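Local structure of SIRV1 hypothetical protein ORF119 (Sulfolobus islandicus rudivirus 1 variant xx, 2X3G) at residues L7-S12 / L68-K73; F11-T16 / N47-S52; R38-N43 / H81-S86. The protein is of no formally assigned function but probably acts as a dimeric Rep-like HUH endonuclease that starts replication of the viral DNA. All coordinates share one frame; numbering follows the deposited sequence.

Contact 1: L7-S12 / L68-K73; sequences LNFHFS and LVFTNK
Phe9, on the last turn of helix 2-10, plants its CB on the face of the Phe70 ring, which strand 64-71 holds out toward the helix. The CB lies 3.6 Å from the Phe70 ring centroid and 14° off the ring normal, a CH-pi contact almost at the centre of the ring. Beyond it the Phe9 ring turns its edge to the same residue in a T-shaped pair, the planes at 65° and the centroids 5.5 Å apart. The leading corner is Phe9 CD2, 3.9 Å from Phe70 CD1. With its CG anti to the carbonyl carbon (chi1 -61°), the Phe9 side chain swings past the ring that its CB touches, and on toward Met118 of the second subunit. The far end of the Phe70 ring approaches the helix backbone obliquely, Phe70 CE2 lying 3.5 Å from His10 N. Around this apolar centre the polar groups find partners mostly outside the pair. Both ring nitrogens of His10 are engaged, ND1 with Thr16 OG1 and NE2 with Pro96 O. Ser12, just past the helix, folds its hydroxyl back and gives its proton to the carbonyl of the last turn, Ser12 OG to Asn8 O at 2.5 Å. At the rim one water joins the segments, donating to Ser12 O and accepting from Asn72 ND2, while Asn72 OD1 is taken by the backbone N of Ile14. No direct hydrogen bond links 7-12 to 68-73. Helix end and strand are therefore held by dispersion and CH-pi attraction at the centre, while the polar link between the segments is made through a water at the rim.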
loop_
_atom_site.group_PDB
_atom_site.type_symbol
_atom_site.label_atom_id
_atom_site.label_comp_id
_atom_site.label_asym_id
_atom_site.label_seq_id
_atom_site.Cartn_x
_atom_site.Cartn_y
_atom_site.Cartn_z
ATOM N N LEU A 7 6.206 -17.023 -6.588
ATOM C CA LEU A 7 7.344 -17.919 -6.839
ATOM C C LEU A 7 6.948 -19.221 -7.506
ATOM O O LEU A 7 7.605 -19.687 -8.429
ATOM C CB LEU A 7 8.049 -18.261 -5.539
ATOM C CG LEU A 7 8.736 -17.071 -4.898
ATOM C CD1 LEU A 7 8.935 -17.335 -3.441
ATOM C CD2 LEU A 7 10.058 -16.740 -5.604
ATOM N N ASN A 8 5.880 -19.811 -7.004
ATOM C CA ASN A 8 5.327 -21.025 -7.585
ATOM C C ASN A 8 4.968 -20.879 -9.064
ATOM O O ASN A 8 5.355 -21.714 -9.890
ATOM C CB ASN A 8 4.133 -21.533 -6.767
ATOM C CG ASN A 8 4.556 -22.445 -5.635
ATOM O OD1 ASN A 8 5.545 -23.168 -5.755
ATOM N ND2 ASN A 8 3.806 -22.426 -4.526
ATOM N N PHE A 9 4.256 -19.813 -9.406
ATOM C CA PHE A 9 3.879 -19.578 -10.793
ATOM C C PHE A 9 5.113 -19.238 -11.619
ATOM O O PHE A 9 5.278 -19.719 -12.727
ATOM C CB PHE A 9 2.846 -18.454 -10.916
ATOM C CG PHE A 9 1.542 -18.715 -10.213
ATOM C CD1 PHE A 9 1.098 -19.997 -9.933
ATOM C CD2 PHE A 9 0.727 -17.654 -9.872
ATOM C CE1 PHE A 9 -0.109 -20.199 -9.302
ATOM C CE2 PHE A 9 -0.479 -17.859 -9.255
ATOM C CZ PHE A 9 -0.895 -19.120 -8.957
ATOM N N HIS A 10 6.016 -18.429 -11.079
ATOM C CA HIS A 10 7.197 -18.042 -11.847
ATOM C C HIS A 10 7.947 -19.271 -12.366
ATOM O O HIS A 10 8.433 -19.289 -13.495
ATOM C CB HIS A 10 8.145 -17.235 -10.976
ATOM C CG HIS A 10 9.294 -16.646 -11.725
ATOM N ND1 HIS A 10 9.157 -16.023 -12.941
ATOM C CD2 HIS A 10 10.611 -16.581 -11.414
ATOM C CE1 HIS A 10 10.339 -15.591 -13.349
ATOM N NE2 HIS A 10 11.232 -15.898 -12.430
ATOM N N PHE A 11 8.023 -20.295 -11.532
ATOM C CA PHE A 11 8.839 -21.458 -11.842
ATOM C C PHE A 11 8.025 -22.646 -12.334
ATOM O O PHE A 11 8.550 -23.764 -12.394
ATOM C CB PHE A 11 9.694 -21.817 -10.626
ATOM C CG PHE A 11 10.813 -20.863 -10.363
ATOM C CD1 PHE A 11 11.861 -20.765 -11.259
ATOM C CD2 PHE A 11 10.844 -20.079 -9.205
ATOM C CE1 PHE A 11 12.921 -19.905 -11.014
ATOM C CE2 PHE A 11 11.901 -19.233 -8.952
ATOM C CZ PHE A 11 12.933 -19.135 -9.854
ATOM N N SER A 12 6.755 -22.417 -12.693
ATOM C CA SER A 12 5.918 -23.438 -13.332
ATOM C C SER A 12 5.319 -22.997 -14.663
ATOM O O SER A 12 4.758 -23.813 -15.385
ATOM C CB SER A 12 4.798 -23.896 -12.382
ATOM O OG SER A 12 4.109 -22.797 -11.800
ATOM N N LEU A 68 2.180 -8.697 -13.139
ATOM C CA LEU A 68 2.840 -9.940 -13.553
ATOM C C LEU A 68 1.846 -10.854 -14.230
ATOM O O LEU A 68 0.759 -11.111 -13.711
ATOM C CB LEU A 68 3.429 -10.704 -12.378
ATOM C CG LEU A 68 4.695 -10.178 -11.774
ATOM C CD1 LEU A 68 5.026 -11.066 -10.570
ATOM C CD2 LEU A 68 5.824 -10.175 -12.783
ATOM N N VAL A 69 2.226 -11.327 -15.402
ATOM C CA VAL A 69 1.422 -12.284 -16.162
ATOM C C VAL A 69 2.261 -13.566 -16.244
ATOM O O VAL A 69 3.383 -13.552 -16.732
ATOM C CB VAL A 69 1.077 -11.745 -17.562
ATOM C CG1 VAL A 69 0.410 -12.836 -18.427
ATOM C CG2 VAL A 69 0.164 -10.500 -17.469
ATOM N N PHE A 70 1.713 -14.648 -15.724
ATOM C CA PHE A 70 2.285 -15.980 -15.860
ATOM C C PHE A 70 1.491 -16.762 -16.896
ATOM O O PHE A 70 0.298 -16.949 -16.740
ATOM C CB PHE A 70 2.176 -16.688 -14.531
ATOM C CG PHE A 70 2.775 -15.924 -13.410
ATOM C CD1 PHE A 70 1.981 -15.109 -12.597
ATOM C CD2 PHE A 70 4.138 -16.002 -13.148
ATOM C CE1 PHE A 70 2.537 -14.412 -11.541
ATOM C CE2 PHE A 70 4.685 -15.326 -12.101
ATOM C CZ PHE A 70 3.888 -14.514 -11.291
ATOM N N THR A 71 2.178 -17.252 -17.920
ATOM C CA THR A 71 1.525 -17.861 -19.070
ATOM C C THR A 71 2.497 -18.798 -19.794
ATOM O O THR A 71 3.718 -18.637 -19.729
ATOM C CB THR A 71 1.001 -16.780 -20.044
ATOM O OG1 THR A 71 0.251 -17.373 -21.105
ATOM C CG2 THR A 71 2.128 -15.944 -20.648
ATOM N N ASN A 72 1.926 -19.763 -20.498
ATOM C CA ASN A 72 2.710 -20.750 -21.236
ATOM C C ASN A 72 2.705 -20.436 -22.717
ATOM O O ASN A 72 3.280 -21.173 -23.520
ATOM C CB ASN A 72 2.176 -22.150 -20.923
ATOM C CG ASN A 72 2.471 -22.564 -19.512
ATOM O OD1 ASN A 72 3.583 -22.350 -19.030
ATOM N ND2 ASN A 72 1.503 -23.147 -18.840
ATOM N N LYS A 73 2.114 -19.297 -23.078
ATOM C CA LYS A 73 2.023 -18.882 -24.469
ATOM C C LYS A 73 2.514 -17.459 -24.590
ATOM O O LYS A 73 2.052 -16.604 -23.857
ATOM C CB LYS A 73 0.572 -18.955 -24.929
ATOM C CG LYS A 73 0.379 -18.555 -26.378
ATOM C CD LYS A 73 -1.014 -18.894 -26.896
ATOM C CE LYS A 73 -1.272 -18.298 -28.284
ATOM N NZ LYS A 73 -0.096 -18.401 -29.198
HETATM O O HOH W 1 2.046 -24.366 -16.174
#

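Contact 2: F11-T16 / N47-S52; sequences FSYIYT and NSHVFS
The rings of Tyr13 and His49 stand nearly perpendicular, planes at 84°, with Tyr13 CE2 close to the plane of the imidazole at its edge. The nearest approach of the two side chains is made by the phenol oxygen, with Tyr13 OH 3.2 Å from His49 CD2. One face of the imidazole is stacked with Phe9 of helix 2-10, and a water lies in its plane at the edge, 2.6 Å from His49 NE2 and weakly bonded to the tyrosine hydroxyl. At the phenol's own edge, near the ring plane, sits the carbonyl of Asn47. Tyr13 OH donates to Asn47 O over 2.5 Å, a very short bond whose exact length is doubtful. Tyr13 CG lies anti to the carbonyl carbon (chi1 -74°), which sends the ring across from the loop before strand 15-22 to the turn before strand 49-55. That turn is held from within by Asp45, whose OD1 takes Asn47 N and whose backbone O binds Ser48 OG. His49 ND1 has its partner in the second subunit, the terminal carboxylate of Ser119. Phe51 and Ser52 pair there with an antiparallel strand of the same subunit. Such pairing of an edge strand with the C-terminal arm of a partner is consistent with an arm-exchanged dimer, here built on a ferredoxin-like sheet.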
loop_
_atom_site.group_PDB
_atom_site.type_symbol
_atom_site.label_atom_id
_atom_site.label_comp_id
_atom_site.label_asym_id
_atom_site.label_seq_id
_atom_site.Cartn_x
_atom_site.Cartn_y
_atom_site.Cartn_z
ATOM N N PHE A 11 8.023 -20.295 -11.532
ATOM C CA PHE A 11 8.839 -21.458 -11.842
ATOM C C PHE A 11 8.025 -22.646 -12.334
ATOM O O PHE A 11 8.550 -23.764 -12.394
ATOM C CB PHE A 11 9.694 -21.817 -10.626
ATOM C CG PHE A 11 10.813 -20.863 -10.363
ATOM C CD1 PHE A 11 11.861 -20.765 -11.259
ATOM C CD2 PHE A 11 10.844 -20.079 -9.205
ATOM C CE1 PHE A 11 12.921 -19.905 -11.014
ATOM C CE2 PHE A 11 11.901 -19.233 -8.952
ATOM C CZ PHE A 11 12.933 -19.135 -9.854
ATOM N N SER A 12 6.755 -22.417 -12.693
ATOM C CA SER A 12 5.918 -23.438 -13.332
ATOM C C SER A 12 5.319 -22.997 -14.663
ATOM O O SER A 12 4.758 -23.813 -15.385
ATOM C CB SER A 12 4.798 -23.896 -12.382
ATOM O OG SER A 12 4.109 -22.797 -11.800
ATOM N N TYR A 13 5.426 -21.707 -14.983
ATOM C CA TYR A 13 4.982 -21.170 -16.265
ATOM C C TYR A 13 6.166 -20.767 -17.115
ATOM O O TYR A 13 7.144 -20.249 -16.604
ATOM C CB TYR A 13 4.033 -19.968 -16.044
ATOM C CG TYR A 13 2.684 -20.426 -15.577
ATOM C CD1 TYR A 13 1.629 -20.587 -16.474
ATOM C CD2 TYR A 13 2.458 -20.783 -14.264
ATOM C CE1 TYR A 13 0.417 -21.028 -16.052
ATOM C CE2 TYR A 13 1.243 -21.222 -13.835
ATOM C CZ TYR A 13 0.216 -21.364 -14.739
ATOM O OH TYR A 13 -1.012 -21.841 -14.337
ATOM N N ILE A 14 6.058 -20.966 -18.430
ATOM C CA ILE A 14 7.202 -20.707 -19.298
ATOM C C ILE A 14 7.552 -19.226 -19.265
ATOM O O ILE A 14 8.715 -18.861 -19.092
ATOM C CB ILE A 14 6.926 -21.191 -20.745
ATOM C CG1 ILE A 14 6.817 -22.720 -20.780
ATOM C CG2 ILE A 14 8.029 -20.756 -21.683
ATOM C CD1 ILE A 14 6.200 -23.225 -22.053
ATOM N N TYR A 15 6.525 -18.386 -19.330
ATOM C CA TYR A 15 6.709 -16.943 -19.451
ATOM C C TYR A 15 6.148 -16.197 -18.253
ATOM O O TYR A 15 5.007 -16.412 -17.867
ATOM C CB TYR A 15 6.041 -16.424 -20.718
ATOM C CG TYR A 15 6.470 -17.173 -21.955
ATOM C CD1 TYR A 15 7.735 -16.976 -22.477
ATOM C CD2 TYR A 15 5.625 -18.110 -22.580
ATOM C CE1 TYR A 15 8.166 -17.691 -23.599
ATOM C CE2 TYR A 15 6.039 -18.816 -23.683
ATOM C CZ TYR A 15 7.300 -18.593 -24.202
ATOM O OH TYR A 15 7.742 -19.283 -25.306
ATOM N N THR A 16 6.984 -15.341 -17.670
ATOM C CA THR A 16 6.580 -14.399 -16.627
ATOM C C THR A 16 6.866 -13.002 -17.168
ATOM O O THR A 16 8.029 -12.617 -17.319
ATOM C CB THR A 16 7.398 -14.548 -15.341
ATOM O OG1 THR A 16 7.249 -15.868 -14.784
ATOM C CG2 THR A 16 6.918 -13.517 -14.330
ATOM N N ASN A 47 -5.004 -21.257 -18.466
ATOM C CA ASN A 47 -4.206 -21.591 -17.264
ATOM C C ASN A 47 -3.416 -20.434 -16.659
ATOM O O ASN A 47 -2.733 -20.608 -15.633
ATOM C CB ASN A 47 -3.197 -22.698 -17.587
ATOM C CG ASN A 47 -3.852 -23.982 -18.021
ATOM O OD1 ASN A 47 -4.881 -24.395 -17.469
ATOM N ND2 ASN A 47 -3.252 -24.641 -19.013
ATOM N N SER A 48 -3.472 -19.267 -17.291
ATOM C CA SER A 48 -2.656 -18.130 -16.907
ATOM C C SER A 48 -3.057 -17.592 -15.549
ATOM O O SER A 48 -4.182 -17.842 -15.083
ATOM C CB SER A 48 -2.776 -17.007 -17.945
ATOM O OG SER A 48 -4.134 -16.667 -18.169
ATOM N N HIS A 49 -2.121 -16.876 -14.930
ATOM C CA HIS A 49 -2.362 -16.113 -13.699
ATOM C C HIS A 49 -1.874 -14.690 -13.841
ATOM O O HIS A 49 -0.929 -14.414 -14.572
ATOM C CB HIS A 49 -1.660 -16.778 -12.526
ATOM C CG HIS A 49 -2.233 -18.117 -12.190
ATOM N ND1 HIS A 49 -3.489 -18.274 -11.643
ATOM C CD2 HIS A 49 -1.735 -19.365 -12.360
ATOM C CE1 HIS A 49 -3.734 -19.562 -11.472
ATOM N NE2 HIS A 49 -2.684 -20.247 -11.892
ATOM N N VAL A 50 -2.539 -13.775 -13.158
ATOM C CA VAL A 50 -2.218 -12.357 -13.287
ATOM C C VAL A 50 -2.210 -11.758 -11.900
ATOM O O VAL A 50 -3.164 -11.933 -11.137
ATOM C CB VAL A 50 -3.210 -11.606 -14.161
ATOM C CG1 VAL A 50 -2.848 -10.113 -14.236
ATOM C CG2 VAL A 50 -3.252 -12.200 -15.577
ATOM N N PHE A 51 -1.091 -11.121 -11.566
ATOM C CA PHE A 51 -0.907 -10.432 -10.301
ATOM C C PHE A 51 -0.812 -8.953 -10.639
ATOM O O PHE A 51 -0.075 -8.591 -11.541
ATOM C CB PHE A 51 0.370 -10.924 -9.637
ATOM C CG PHE A 51 0.625 -10.336 -8.291
ATOM C CD1 PHE A 51 -0.329 -10.425 -7.283
ATOM C CD2 PHE A 51 1.842 -9.750 -7.997
ATOM C CE1 PHE A 51 -0.093 -9.886 -6.040
ATOM C CE2 PHE A 51 2.094 -9.227 -6.747
ATOM C CZ PHE A 51 1.124 -9.286 -5.764
ATOM N N SER A 52 -1.588 -8.123 -9.949
ATOM C CA SER A 52 -1.696 -6.718 -10.312
ATOM C C SER A 52 -1.630 -5.836 -9.093
ATOM O O SER A 52 -2.102 -6.215 -8.017
ATOM C CB SER A 52 -3.006 -6.459 -11.069
ATOM O OG SER A 52 -4.150 -6.555 -10.217
HETATM O O HOH W 2 -3.135 -22.831 -11.841
#

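Contact 3: R38-N43 / H81-S86; sequences RSYIYN and HKHMPS
His83 meets Tyr40 flat on, at the point where the chain 81-86 leaves helix 77-82. His81 and Lys82 end that helix, and Met84 N donates to His81 O at 3.2 Å as the chain turns away. Between Lys82 and Met84 comes His83, with its CG anti to the carbonyl carbon (chi1 -67°). This torsion carries the imidazole back beside the helix, where ND1 donates to the carbonyl of Arg79, a bond that fixes the rotation of the ring. Its face is then presented to Tyr40 of helix 30-44, whose own first torsion of 147°, about 30° short of anti, helps to lay the phenol nearly parallel to it. The two rings form an offset stack, planes only 12° apart and centroids 4.2 Å. The offset brings Tyr40 CB over the middle of the imidazole, 3.6 Å from the His83 ring centroid, while His83 ND1 lies 3.5 Å from Tyr40 CG, over the phenol toward its rim, at the end nearest CB. The hydroxyl end of the tyrosine reaches past the histidine, the ring passing along Arg79 and Val80. Next in sequence, the selenomethionine Met84 turns inward between helix 30-44 and strand 64-71, and the chain runs on to strand 89-94. Here the C-terminal end of helix 77-82, through the first residue beyond it, packs on helix 30-44 on one face of the antiparallel sheet; these are the crossover helices of the two beta-alpha-beta units of a ferredoxin-like fold.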
loop_
_atom_site.group_PDB
_atom_site.type_symbol
_atom_site.label_atom_id
_atom_site.label_comp_id
_atom_site.label_asym_id
_atom_site.label_seq_id
_atom_site.Cartn_x
_atom_site.Cartn_y
_atom_site.Cartn_z
ATOM N N ARG A 38 -7.552 -8.924 -17.588
ATOM C CA ARG A 38 -7.466 -10.293 -17.082
ATOM C C ARG A 38 -8.216 -11.252 -17.988
ATOM O O ARG A 38 -7.765 -12.393 -18.205
ATOM C CB ARG A 38 -8.022 -10.398 -15.658
ATOM C CG ARG A 38 -6.974 -10.157 -14.586
ATOM C CD ARG A 38 -7.513 -10.481 -13.187
ATOM N NE ARG A 38 -6.385 -10.504 -12.242
ATOM C CZ ARG A 38 -5.908 -9.434 -11.624
ATOM N NH1 ARG A 38 -6.452 -8.235 -11.820
ATOM N NH2 ARG A 38 -4.855 -9.561 -10.823
ATOM N N SER A 39 -9.350 -10.784 -18.496
ATOM C CA SER A 39 -10.195 -11.570 -19.406
ATOM C C SER A 39 -9.506 -11.842 -20.763
ATOM O O SER A 39 -9.564 -12.952 -21.283
ATOM C CB SER A 39 -11.541 -10.895 -19.586
ATOM O OG SER A 39 -12.300 -10.927 -18.367
ATOM N N TYR A 40 -8.855 -10.826 -21.308
ATOM C CA TYR A 40 -7.981 -10.995 -22.464
ATOM C C TYR A 40 -6.884 -12.050 -22.207
ATOM O O TYR A 40 -6.668 -12.941 -23.010
ATOM C CB TYR A 40 -7.404 -9.631 -22.886
ATOM C CG TYR A 40 -6.021 -9.672 -23.451
ATOM C CD1 TYR A 40 -4.951 -9.133 -22.738
ATOM C CD2 TYR A 40 -5.767 -10.247 -24.690
ATOM C CE1 TYR A 40 -3.665 -9.164 -23.238
ATOM C CE2 TYR A 40 -4.466 -10.303 -25.193
ATOM C CZ TYR A 40 -3.419 -9.763 -24.446
ATOM O OH TYR A 40 -2.115 -9.775 -24.913
ATOM N N ILE A 41 -6.195 -11.964 -21.081
ATOM C CA ILE A 41 -5.144 -12.936 -20.762
ATOM C C ILE A 41 -5.728 -14.348 -20.547
ATOM O O ILE A 41 -5.170 -15.359 -21.015
ATOM C CB ILE A 41 -4.330 -12.487 -19.522
ATOM C CG1 ILE A 41 -3.545 -11.190 -19.829
ATOM C CG2 ILE A 41 -3.402 -13.604 -19.033
ATOM C CD1 ILE A 41 -2.427 -11.330 -20.834
ATOM N N TYR A 42 -6.863 -14.408 -19.867
ATOM C CA TYR A 42 -7.604 -15.669 -19.746
ATOM C C TYR A 42 -7.951 -16.300 -21.095
ATOM O O TYR A 42 -7.777 -17.501 -21.266
ATOM C CB TYR A 42 -8.882 -15.483 -18.940
ATOM C CG TYR A 42 -9.591 -16.787 -18.711
ATOM C CD1 TYR A 42 -9.208 -17.643 -17.693
ATOM C CD2 TYR A 42 -10.642 -17.166 -19.524
ATOM C CE1 TYR A 42 -9.877 -18.852 -17.486
ATOM C CE2 TYR A 42 -11.304 -18.358 -19.333
ATOM C CZ TYR A 42 -10.911 -19.199 -18.321
ATOM O OH TYR A 42 -11.590 -20.381 -18.152
ATOM N N ASN A 43 -8.420 -15.501 -22.048
ATOM C CA ASN A 43 -8.709 -16.005 -23.389
ATOM C C ASN A 43 -7.426 -16.408 -24.144
ATOM O O ASN A 43 -7.440 -17.344 -24.940
ATOM C CB ASN A 43 -9.552 -14.996 -24.184
ATOM C CG ASN A 43 -10.992 -14.908 -23.682
ATOM O OD1 ASN A 43 -11.436 -15.729 -22.877
ATOM N ND2 ASN A 43 -11.747 -13.932 -24.196
ATOM N N HIS A 81 -1.195 -3.345 -25.164
ATOM C CA HIS A 81 -1.494 -1.929 -25.320
ATOM C C HIS A 81 -2.960 -1.671 -25.634
ATOM O O HIS A 81 -3.529 -0.695 -25.154
ATOM C CB HIS A 81 -0.629 -1.293 -26.411
ATOM C CG HIS A 81 0.807 -1.141 -26.030
ATOM N ND1 HIS A 81 1.441 0.082 -25.990
ATOM C CD2 HIS A 81 1.738 -2.062 -25.698
ATOM C CE1 HIS A 81 2.701 -0.095 -25.635
ATOM N NE2 HIS A 81 2.904 -1.389 -25.444
ATOM N N LYS A 82 -3.557 -2.521 -26.466
ATOM C CA LYS A 82 -4.977 -2.378 -26.824
ATOM C C LYS A 82 -5.883 -2.534 -25.592
ATOM O O LYS A 82 -6.956 -1.906 -25.515
ATOM C CB LYS A 82 -5.368 -3.357 -27.943
ATOM C CG LYS A 82 -6.859 -3.557 -28.107
ATOM C CD LYS A 82 -7.236 -4.047 -29.494
ATOM C CE LYS A 82 -8.753 -4.211 -29.605
ATOM N NZ LYS A 82 -9.186 -4.372 -31.012
ATOM N N HIS A 83 -5.439 -3.341 -24.632
ATOM C CA HIS A 83 -6.205 -3.565 -23.406
ATOM C C HIS A 83 -5.738 -2.720 -22.230
ATOM O O HIS A 83 -6.024 -3.037 -21.070
ATOM C CB HIS A 83 -6.176 -5.050 -23.050
ATOM C CG HIS A 83 -6.902 -5.898 -24.038
ATOM N ND1 HIS A 83 -6.257 -6.611 -25.025
ATOM C CD2 HIS A 83 -8.224 -6.119 -24.215
ATOM C CE1 HIS A 83 -7.152 -7.253 -25.753
ATOM N NE2 HIS A 83 -8.353 -6.962 -25.291
HETATM N N MSE A 84 -5.031 -1.634 -22.526
HETATM C CA MSE A 84 -4.593 -0.698 -21.503
HETATM C C MSE A 84 -5.028 0.694 -21.920
HETATM O O MSE A 84 -5.335 0.919 -23.100
HETATM C CB MSE A 84 -3.072 -0.786 -21.290
HETATM C CG MSE A 84 -2.620 -1.934 -20.402
HETATM SE SE MSE A 84 -3.191 -1.712 -18.528
HETATM C CE MSE A 84 -3.920 -3.495 -18.168
ATOM N N PRO A 85 -5.095 1.632 -20.955
ATOM C CA PRO A 85 -5.566 2.984 -21.252
ATOM C C PRO A 85 -4.821 3.620 -22.409
ATOM O O PRO A 85 -3.622 3.396 -22.578
ATOM C CB PRO A 85 -5.297 3.751 -19.949
ATOM C CG PRO A 85 -5.354 2.714 -18.895
ATOM C CD PRO A 85 -4.752 1.481 -19.526
ATOM N N SER A 86 -5.553 4.391 -23.206
ATOM C CA SER A 86 -4.995 5.070 -24.353
ATOM C C SER A 86 -3.822 5.976 -23.939
ATOM O O SER A 86 -3.878 6.651 -22.912
ATOM C CB SER A 86 -6.092 5.869 -25.049
ATOM O OG SER A 86 -5.612 6.446 -26.243
#

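Contacts 1 and 2 are practically one site, their centres about 2 Å apart, sharing Phe11 and Ser12 and joined by the backbone bond of Leu68 N to Phe51 O. Contact 3 lies about 17 Å from the centre of contact 1 and 15 Å from that of contact 2. Along the chain the segments come as 7-12, 11-16, 38-43, 47-52, 68-73 and 81-86, so contact 3 interleaves with both others. Strands 49-55 and 64-71 lie between: Leu68 faces helix 99-109, Val69 and Val50 meet Ile41 of helix 30-44. Arg38 binds Val50 O, Ser52 OG and Ser119 of the second subunit, linking that helix to the dimer interface.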